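Local coordinates for protein 1,3-alpha-isomaltosidase (Kribbella flavida DSM 17836, PDB 5X3I) that hydrolyses the alpha-1,3-glucosidic linkages of the cyclic tetrasaccharide cyclobis-(1-6)-alpha-nigerosyl, releasing isomaltose, at residues His27-Pro32 with Trp477-Leu481; Leu222-His228 with Ser556-Val560; Asn494-Val498 with Ala521-Ser526. The protein carries 1 engineered substitution. All blocks are in the same frame, centred on the assembly; numbering follows the deposited sequence.

Contacts 2 and 3 touch: T524 OG1 comes within 3.2 Å of P225 CD, and P223 O lies 3.3 Å from F523 CD1. These touches put the 521-526 loop against P223 and P225, while the 556-560 segment meets the same strand in contact 2. Contact 1 stands apart, its nearest atoms about 8 Å from contact 3 and about 10 Å from contact 2. Contacts 1 and 3 lie beside the probable active-site residue E474, whose side chain is about 3 Å from that of A521 and about 6 Å from that of W477; contact 2 is a little further off, with the L222 side chain at about 8 Å. A471, the engineered alanine at the inferred nucleophile position, has its side chain about 8 Å from that of A521.

Contact 1 of 3, residues His27-Pro32 with Trp477-Leu481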
loop_
_atom_site.group_PDB
_atom_site.type_symbol
_atom_site.label_atom_id
_atom_site.label_comp_id
_atom_site.label_asym_id
_atom_site.label_seq_id
_atom_site.Cartn_x
_atom_site.Cartn_y
_atom_site.Cartn_z
ATOM N N HIS A 27 -20.954 13.945 6.356
ATOM C CA HIS A 27 -19.950 12.907 6.125
ATOM C C HIS A 27 -18.619 13.172 6.826
ATOM O O HIS A 27 -17.775 12.286 6.927
ATOM C CB HIS A 27 -19.690 12.746 4.633
ATOM C CG HIS A 27 -20.843 12.172 3.880
ATOM N ND1 HIS A 27 -20.919 10.839 3.545
ATOM C CD2 HIS A 27 -21.965 12.750 3.394
ATOM C CE1 HIS A 27 -22.038 10.620 2.880
ATOM N NE2 HIS A 27 -22.689 11.764 2.774
ATOM N N GLY A 28 -18.422 14.393 7.294
ATOM C CA GLY A 28 -17.182 14.748 7.951
ATOM C C GLY A 28 -16.002 14.724 6.996
ATOM O O GLY A 28 -16.144 14.996 5.804
ATOM N N ILE A 29 -14.837 14.373 7.522
ATOM C CA ILE A 29 -13.603 14.401 6.743
ATOM C C ILE A 29 -13.516 13.174 5.832
ATOM O O ILE A 29 -12.749 13.150 4.873
ATOM C CB ILE A 29 -12.376 14.478 7.673
ATOM C CG1 ILE A 29 -11.141 14.966 6.917
ATOM C CG2 ILE A 29 -12.124 13.148 8.349
ATOM C CD1 ILE A 29 -9.953 15.203 7.810
ATOM N N GLU A 30 -14.345 12.182 6.140
ATOM C CA GLU A 30 -14.456 10.932 5.395
ATOM C C GLU A 30 -13.172 10.117 5.466
ATOM O O GLU A 30 -12.772 9.454 4.512
ATOM C CB GLU A 30 -14.871 11.199 3.948
ATOM C CG GLU A 30 -16.278 11.735 3.864
ATOM C CD GLU A 30 -16.817 11.826 2.462
ATOM O OE1 GLU A 30 -17.016 10.775 1.816
ATOM O OE2 GLU A 30 -17.049 12.958 2.013
ATOM N N HIS A 31 -12.544 10.178 6.630
ATOM C CA HIS A 31 -11.535 9.218 7.017
ATOM C C HIS A 31 -12.237 7.869 7.019
ATOM O O HIS A 31 -13.287 7.728 7.639
ATOM C CB HIS A 31 -10.967 9.592 8.388
ATOM C CG HIS A 31 -9.828 8.738 8.852
ATOM N ND1 HIS A 31 -9.890 7.363 8.893
ATOM C CD2 HIS A 31 -8.616 9.075 9.350
ATOM C CE1 HIS A 31 -8.756 6.888 9.377
ATOM N NE2 HIS A 31 -7.967 7.907 9.665
ATOM N N PRO A 32 -11.692 6.881 6.299
ATOM C CA PRO A 32 -12.434 5.622 6.157
ATOM C C PRO A 32 -12.578 4.830 7.450
ATOM O O PRO A 32 -13.468 3.997 7.533
ATOM C CB PRO A 32 -11.596 4.830 5.144
ATOM C CG PRO A 32 -10.237 5.395 5.249
ATOM C CD PRO A 32 -10.433 6.864 5.532
ATOM N N TRP A 477 -9.992 11.474 -0.164
ATOM C CA TRP A 477 -11.126 11.158 0.690
ATOM C C TRP A 477 -12.315 12.001 0.278
ATOM O O TRP A 477 -12.286 13.218 0.394
ATOM C CB TRP A 477 -10.807 11.417 2.165
ATOM C CG TRP A 477 -9.784 10.524 2.779
ATOM C CD1 TRP A 477 -9.270 9.370 2.263
ATOM C CD2 TRP A 477 -9.141 10.721 4.038
ATOM N NE1 TRP A 477 -8.348 8.837 3.125
ATOM C CE2 TRP A 477 -8.253 9.648 4.226
ATOM C CE3 TRP A 477 -9.235 11.701 5.032
ATOM C CZ2 TRP A 477 -7.460 9.531 5.361
ATOM C CZ3 TRP A 477 -8.449 11.579 6.162
ATOM C CH2 TRP A 477 -7.577 10.503 6.319
ATOM N N GLY A 478 -13.306 11.350 -0.310
ATOM C CA GLY A 478 -14.692 11.750 -0.231
ATOM C C GLY A 478 -15.487 10.931 -1.228
ATOM O O GLY A 478 -14.989 10.595 -2.303
ATOM N N HIS A 479 -16.773 10.773 -0.966
ATOM C CA HIS A 479 -17.584 9.879 -1.765
ATOM C C HIS A 479 -17.998 10.569 -3.045
ATOM O O HIS A 479 -18.261 9.926 -4.037
ATOM C CB HIS A 479 -18.822 9.422 -0.982
ATOM C CG HIS A 479 -19.793 10.528 -0.710
ATOM N ND1 HIS A 479 -19.532 11.544 0.183
ATOM C CD2 HIS A 479 -21.015 10.790 -1.227
ATOM C CE1 HIS A 479 -20.557 12.375 0.214
ATOM N NE2 HIS A 479 -21.471 11.939 -0.632
ATOM N N ASP A 480 -18.140 11.884 -2.964
ATOM C CA ASP A 480 -18.608 12.713 -4.068
ATOM C C ASP A 480 -17.517 13.414 -4.884
ATOM O O ASP A 480 -17.824 14.329 -5.636
ATOM C CB ASP A 480 -19.624 13.737 -3.571
ATOM C CG ASP A 480 -19.097 14.572 -2.452
ATOM O OD1 ASP A 480 -17.951 14.341 -2.022
ATOM O OD2 ASP A 480 -19.840 15.453 -1.996
ATOM N N LEU A 481 -16.250 13.084 -4.652
ATOM C CA LEU A 481 -15.171 13.635 -5.486
ATOM C C LEU A 481 -15.437 13.322 -6.960
ATOM O O LEU A 481 -16.113 12.358 -7.271
ATOM C CB LEU A 481 -13.807 13.079 -5.070
ATOM C CG LEU A 481 -13.317 13.365 -3.651
ATOM C CD1 LEU A 481 -11.874 12.909 -3.474
ATOM C CD2 LEU A 481 -13.437 14.841 -3.338
HETATM O O HOH W 1 -16.926 14.914 0.306
#
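E30 and G478 have the nearest CA atoms across the contact, 5.7 Å apart: E30 completes a type II' beta turn begun at H27, and G478 opens a type I turn running to L481. The carboxylate of E30 bridges the gap. Its chain is extended beyond CG (chi2 -171°), which carries OE1 to the start of the second turn. There ND1 of H479 donates to OE1 over 3.1 Å, on the syn side but well out of the carboxylate plane, while OE1 itself lies near the plane of the imidazole. The backbone N of H479 adds a weak bond to the same oxygen, bent to 125°. OE2 accepts from a water whose O is 2.6 Å away, and that water also donates to OD1 of D480, probably easing the repulsion between the two carboxylates.

H27 stacks face to face on H479, ring centroids 3.9 Å apart and planes 22° from parallel, with CE1 of H479 above the middle of the H27 ring. CG of D480 lies over the opposite face of H479, toward the rim, so the imidazole is bonded at its edge and flanked on both faces.

Further along, W477 turns one indole face to the backbone. CA of H31 sits 3.9 Å from the centroid of the six-membered ring of W477, and CD of P32 is 4.0 Å from that of the five-membered ring, two CH-pi contacts. The H31 ring lies alongside, tilted; its ND1 is bonded to Y33 N.

The pairing joins a loop of the N-terminal domain, ahead of strand 40-41, to the barrel loop between strand 467-470 and helix 489-492, with F208 packing on H31 and P32 and N493 bonded to G478 O.

Contact 2 of 3, residues Leu222-His228 with Ser556-Val560; sequences LPMPFAH and SCGIV
With CG beside its backbone N (chi1 -67°), H228 directs its ring to the carbonyl of S556, whereas F226, its CG swung anti to N (chi1 158°), brings a ring edge to SG of C557; with M224, on the other side of a corner in the chain, these alternate residues face S556-I559. NE2 of H228 donates to O of S556 over 2.9 Å, with an N-H...O angle of 151°. The carbonyl oxygen lies exactly in the imidazole plane, though the donor is tilted somewhat from the plane of the carbonyl. F659 and F660 meet the H228 ring edge-to-face, so this polar bond is made in buried, aromatic surroundings.

F226 presents its rim. SG of C557 lies in the ring plane, 3.8 Å from CD2 of F226, a sulfur-aromatic contact at the edge. The S556 carbonyl oxygen is near that edge too, 3.9 Å from CE2 of F226, while F284 stacks on the ring.

What is being met here is the C-terminal end of a barrel helix: 541-556 closes in a Schellman motif, G558 taking positive phi before the chain runs on to strand 562-565 of the TIM barrel. The other partner is the strand 223-230 of the galactose mutarotase-like domain, which turns a corner at P225, the centre of an inverse gamma turn.

Before that corner the contact becomes wholly apolar. M224 is extended beyond CG, its SD 3.9 Å from CB of C557 and its CE 3.8 Å from CD1 of I559, the M224 and I559 side chains slanting across one another. L222 touches more lightly, CD1 to CD1 of I559 at 4.5 Å.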
loop_
_atom_site.group_PDB
_atom_site.type_symbol
_atom_site.label_atom_id
_atom_site.label_comp_id
_atom_site.label_asym_id
_atom_site.label_seq_id
_atom_site.Cartn_x
_atom_site.Cartn_y
_atom_site.Cartn_z
ATOM N N LEU A 222 -2.891 -1.781 0.101
ATOM C CA LEU A 222 -3.087 -2.464 -1.169
ATOM C C LEU A 222 -4.127 -3.585 -1.055
ATOM O O LEU A 222 -3.781 -4.756 -1.128
ATOM C CB LEU A 222 -1.755 -3.031 -1.673
ATOM C CG LEU A 222 -1.503 -3.059 -3.189
ATOM C CD1 LEU A 222 -0.063 -3.519 -3.521
ATOM C CD2 LEU A 222 -2.530 -3.881 -3.958
ATOM N N PRO A 223 -5.396 -3.222 -0.829
ATOM C CA PRO A 223 -6.468 -4.225 -0.777
ATOM C C PRO A 223 -6.922 -4.660 -2.161
ATOM O O PRO A 223 -6.768 -3.874 -3.084
ATOM C CB PRO A 223 -7.594 -3.487 -0.059
ATOM C CG PRO A 223 -7.440 -2.081 -0.506
ATOM C CD PRO A 223 -5.930 -1.853 -0.706
ATOM N N MET A 224 -7.477 -5.864 -2.293
ATOM C CA MET A 224 -8.272 -6.231 -3.469
ATOM C C MET A 224 -9.519 -7.048 -3.068
ATOM O O MET A 224 -9.431 -7.919 -2.223
ATOM C CB MET A 224 -7.460 -7.057 -4.468
ATOM C CG MET A 224 -6.102 -6.506 -4.854
ATOM S SD MET A 224 -5.341 -7.567 -6.095
ATOM C CE MET A 224 -3.719 -6.773 -6.190
ATOM N N PRO A 225 -10.660 -6.814 -3.731
ATOM C CA PRO A 225 -11.852 -7.615 -3.417
ATOM C C PRO A 225 -11.775 -8.980 -4.088
ATOM O O PRO A 225 -12.578 -9.294 -4.952
ATOM C CB PRO A 225 -12.990 -6.781 -3.989
ATOM C CG PRO A 225 -12.373 -6.043 -5.130
ATOM C CD PRO A 225 -10.947 -5.767 -4.724
ATOM N N PHE A 226 -10.766 -9.753 -3.730
ATOM C CA PHE A 226 -10.511 -11.034 -4.371
ATOM C C PHE A 226 -9.867 -11.960 -3.367
ATOM O O PHE A 226 -9.081 -11.522 -2.545
ATOM C CB PHE A 226 -9.609 -10.877 -5.610
ATOM C CG PHE A 226 -8.883 -12.149 -5.996
ATOM C CD1 PHE A 226 -9.459 -13.048 -6.876
ATOM C CD2 PHE A 226 -7.649 -12.457 -5.449
ATOM C CE1 PHE A 226 -8.808 -14.223 -7.222
ATOM C CE2 PHE A 226 -6.996 -13.639 -5.790
ATOM C CZ PHE A 226 -7.581 -14.520 -6.673
ATOM N N ALA A 227 -10.198 -13.243 -3.429
ATOM C CA ALA A 227 -9.556 -14.222 -2.560
ATOM C C ALA A 227 -9.658 -15.639 -3.103
ATOM O O ALA A 227 -10.558 -15.956 -3.873
ATOM C CB ALA A 227 -10.159 -14.171 -1.175
ATOM N N HIS A 228 -8.748 -16.490 -2.649
ATOM C CA HIS A 228 -8.827 -17.915 -2.904
ATOM C C HIS A 228 -9.736 -18.549 -1.856
ATOM O O HIS A 228 -9.662 -18.204 -0.679
ATOM C CB HIS A 228 -7.440 -18.573 -2.838
ATOM C CG HIS A 228 -6.507 -18.160 -3.934
ATOM N ND1 HIS A 228 -6.328 -18.904 -5.079
ATOM C CD2 HIS A 228 -5.696 -17.084 -4.054
ATOM C CE1 HIS A 228 -5.455 -18.300 -5.863
ATOM N NE2 HIS A 228 -5.054 -17.194 -5.263
ATOM N N SER A 556 -0.349 -14.141 -3.627
ATOM C CA SER A 556 -1.521 -14.965 -3.935
ATOM C C SER A 556 -2.503 -14.226 -4.836
ATOM O O SER A 556 -3.334 -14.841 -5.490
ATOM C CB SER A 556 -2.226 -15.406 -2.658
ATOM O OG SER A 556 -1.389 -16.200 -1.852
ATOM N N CYS A 557 -2.416 -12.901 -4.828
ATOM C CA CYS A 557 -3.249 -12.031 -5.648
ATOM C C CYS A 557 -2.585 -11.524 -6.934
ATOM O O CYS A 557 -3.162 -10.709 -7.653
ATOM C CB CYS A 557 -3.737 -10.865 -4.786
ATOM S SG CYS A 557 -4.653 -11.467 -3.309
ATOM N N GLY A 558 -1.360 -11.979 -7.203
ATOM C CA GLY A 558 -0.694 -11.647 -8.448
ATOM C C GLY A 558 0.308 -10.503 -8.381
ATOM O O GLY A 558 0.754 -10.011 -9.421
ATOM N N ILE A 559 0.690 -10.105 -7.170
ATOM C CA ILE A 559 1.700 -9.078 -7.026
ATOM C C ILE A 559 3.031 -9.826 -6.980
ATOM O O ILE A 559 3.363 -10.492 -6.000
ATOM C CB ILE A 559 1.520 -8.229 -5.755
ATOM C CG1 ILE A 559 0.173 -7.490 -5.750
ATOM C CG2 ILE A 559 2.700 -7.251 -5.584
ATOM C CD1 ILE A 559 -0.018 -6.486 -6.844
ATOM N N VAL A 560 3.790 -9.677 -8.054
ATOM C CA VAL A 560 4.989 -10.483 -8.283
ATOM C C VAL A 560 6.210 -9.851 -7.622
ATOM O O VAL A 560 6.883 -10.480 -6.809
ATOM C CB VAL A 560 5.256 -10.709 -9.772
ATOM C CG1 VAL A 560 6.540 -11.509 -9.964
ATOM C CG2 VAL A 560 4.084 -11.463 -10.399
#

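Contact 3 of 3, residues Asn494-Val498 with Ala521-Ser526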
loop_
_atom_site.group_PDB
_atom_site.type_symbol
_atom_site.label_atom_id
_atom_site.label_comp_id
_atom_site.label_asym_id
_atom_site.label_seq_id
_atom_site.Cartn_x
_atom_site.Cartn_y
_atom_site.Cartn_z
ATOM N N ASN A 494 -10.205 4.446 -4.733
ATOM C CA ASN A 494 -9.432 3.223 -4.646
ATOM C C ASN A 494 -8.598 2.974 -5.911
ATOM O O ASN A 494 -7.576 2.306 -5.852
ATOM C CB ASN A 494 -10.339 2.010 -4.389
ATOM C CG ASN A 494 -10.797 1.905 -2.940
ATOM O OD1 ASN A 494 -10.114 2.346 -2.021
ATOM N ND2 ASN A 494 -11.951 1.286 -2.734
ATOM N N LEU A 495 -9.052 3.497 -7.044
ATOM C CA LEU A 495 -8.343 3.307 -8.304
ATOM C C LEU A 495 -7.142 4.246 -8.459
ATOM O O LEU A 495 -6.253 3.965 -9.257
ATOM C CB LEU A 495 -9.279 3.501 -9.497
ATOM C CG LEU A 495 -10.388 2.467 -9.717
ATOM C CD1 LEU A 495 -11.191 2.825 -10.951
ATOM C CD2 LEU A 495 -9.818 1.064 -9.851
ATOM N N TYR A 496 -7.135 5.344 -7.702
ATOM C CA TYR A 496 -6.120 6.374 -7.863
ATOM C C TYR A 496 -4.685 5.827 -7.854
ATOM O O TYR A 496 -3.951 6.148 -8.757
ATOM C CB TYR A 496 -6.239 7.479 -6.806
ATOM C CG TYR A 496 -5.365 8.667 -7.164
ATOM C CD1 TYR A 496 -5.820 9.641 -8.033
ATOM C CD2 TYR A 496 -4.075 8.782 -6.667
ATOM C CE1 TYR A 496 -5.035 10.710 -8.381
ATOM C CE2 TYR A 496 -3.270 9.844 -7.015
ATOM C CZ TYR A 496 -3.752 10.800 -7.875
ATOM O OH TYR A 496 -2.968 11.865 -8.203
ATOM N N PRO A 497 -4.298 5.001 -6.860
ATOM C CA PRO A 497 -2.906 4.529 -6.883
ATOM C C PRO A 497 -2.566 3.652 -8.092
ATOM O O PRO A 497 -1.395 3.622 -8.471
ATOM C CB PRO A 497 -2.773 3.727 -5.585
ATOM C CG PRO A 497 -4.206 3.346 -5.217
ATOM C CD PRO A 497 -5.007 4.534 -5.653
ATOM N N VAL A 498 -3.554 2.969 -8.671
ATOM C CA VAL A 498 -3.347 2.238 -9.915
ATOM C C VAL A 498 -2.978 3.184 -11.067
ATOM O O VAL A 498 -1.984 2.954 -11.756
ATOM C CB VAL A 498 -4.586 1.425 -10.350
ATOM C CG1 VAL A 498 -4.182 0.455 -11.470
ATOM C CG2 VAL A 498 -5.200 0.670 -9.170
ATOM N N ALA A 521 1.090 1.634 -2.427
ATOM C CA ALA A 521 -0.360 1.653 -2.525
ATOM C C ALA A 521 -0.841 1.100 -3.847
ATOM O O ALA A 521 -0.154 1.197 -4.857
ATOM C CB ALA A 521 -0.886 3.051 -2.338
ATOM N N GLY A 522 -2.014 0.479 -3.821
ATOM C CA GLY A 522 -2.594 -0.071 -5.024
ATOM C C GLY A 522 -3.968 -0.670 -4.805
ATOM O O GLY A 522 -4.562 -0.530 -3.732
ATOM N N PHE A 523 -4.458 -1.347 -5.831
ATOM C CA PHE A 523 -5.783 -1.937 -5.835
ATOM C C PHE A 523 -5.777 -2.987 -6.925
ATOM O O PHE A 523 -4.733 -3.264 -7.518
ATOM C CB PHE A 523 -6.874 -0.886 -6.098
ATOM C CG PHE A 523 -8.268 -1.314 -5.667
ATOM C CD1 PHE A 523 -8.586 -1.429 -4.326
ATOM C CD2 PHE A 523 -9.249 -1.603 -6.609
ATOM C CE1 PHE A 523 -9.865 -1.818 -3.928
ATOM C CE2 PHE A 523 -10.527 -2.004 -6.221
ATOM C CZ PHE A 523 -10.833 -2.105 -4.881
ATOM N N THR A 524 -6.950 -3.540 -7.204
ATOM C CA THR A 524 -7.147 -4.423 -8.336
ATOM C C THR A 524 -6.585 -3.777 -9.604
ATOM O O THR A 524 -6.899 -2.639 -9.910
ATOM C CB THR A 524 -8.665 -4.720 -8.551
ATOM O OG1 THR A 524 -9.239 -5.275 -7.357
ATOM C CG2 THR A 524 -8.863 -5.672 -9.710
ATOM N N GLY A 525 -5.757 -4.512 -10.338
ATOM C CA GLY A 525 -5.124 -3.974 -11.529
ATOM C C GLY A 525 -3.683 -3.514 -11.331
ATOM O O GLY A 525 -2.933 -3.423 -12.300
ATOM N N SER A 526 -3.290 -3.243 -10.088
ATOM C CA SER A 526 -1.915 -2.837 -9.794
ATOM C C SER A 526 -0.867 -3.890 -10.195
ATOM O O SER A 526 0.312 -3.566 -10.343
ATOM C CB SER A 526 -1.755 -2.502 -8.309
ATOM O OG SER A 526 -2.324 -1.250 -8.015
HETATM O O HOH W 2 -0.725 0.822 -7.723
#
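N494, P497 and the CG2 methyl of V498 press onto A521-S526 in the tight part of this contact, while L495 and CG1 of V498 make looser touches on its partly exposed side. On the tight side, the carbonyl O of N494 comes within 3.3 Å of CB of F523. The side chain of N494 then lies over the phenyl ring: its CB is 3.9 Å from the ring centroid of F523 and 14° off the normal, a CH-pi contact, and the amide is nearly parallel to the ring, the planes 13° apart. That amide is fixed from beyond the contact, OD1 by V207 N and ND2 by S244 O. Next to it, CB of P497 rests against CB of A521, and its ring covers the backbone of G522. CG2 of V498 packs 3.6 Å from OG of S526 and also meets CB of F523.

No hydrogen bond passes directly between the segments; a water does the work. It donates to A521 O at 2.9 Å, lies 2.6 Å from OG of S526, and gives a weak bond to P497 O. The same OG accepts from the backbone N of F523 at 3.1 Å, across the type II turn that runs from F523 to S526, so the serine helps to hold this turn closed.

On the looser side, CG1 of V498, anti to its backbone N (chi1 -167°), reaches only to 4.0 Å from C of G525. L495 grazes the F523 ring obliquely, CD2 to CD2 at 4.2 Å. A bound glycerol, probably from the crystallisation liquor, lies near V498.

The start of helix 496-510 and the residues leading into it pack on the loop that follows barrel strand 517-519. Beyond, F523 and T524 lean on strand 223-230, and A521 touches E474.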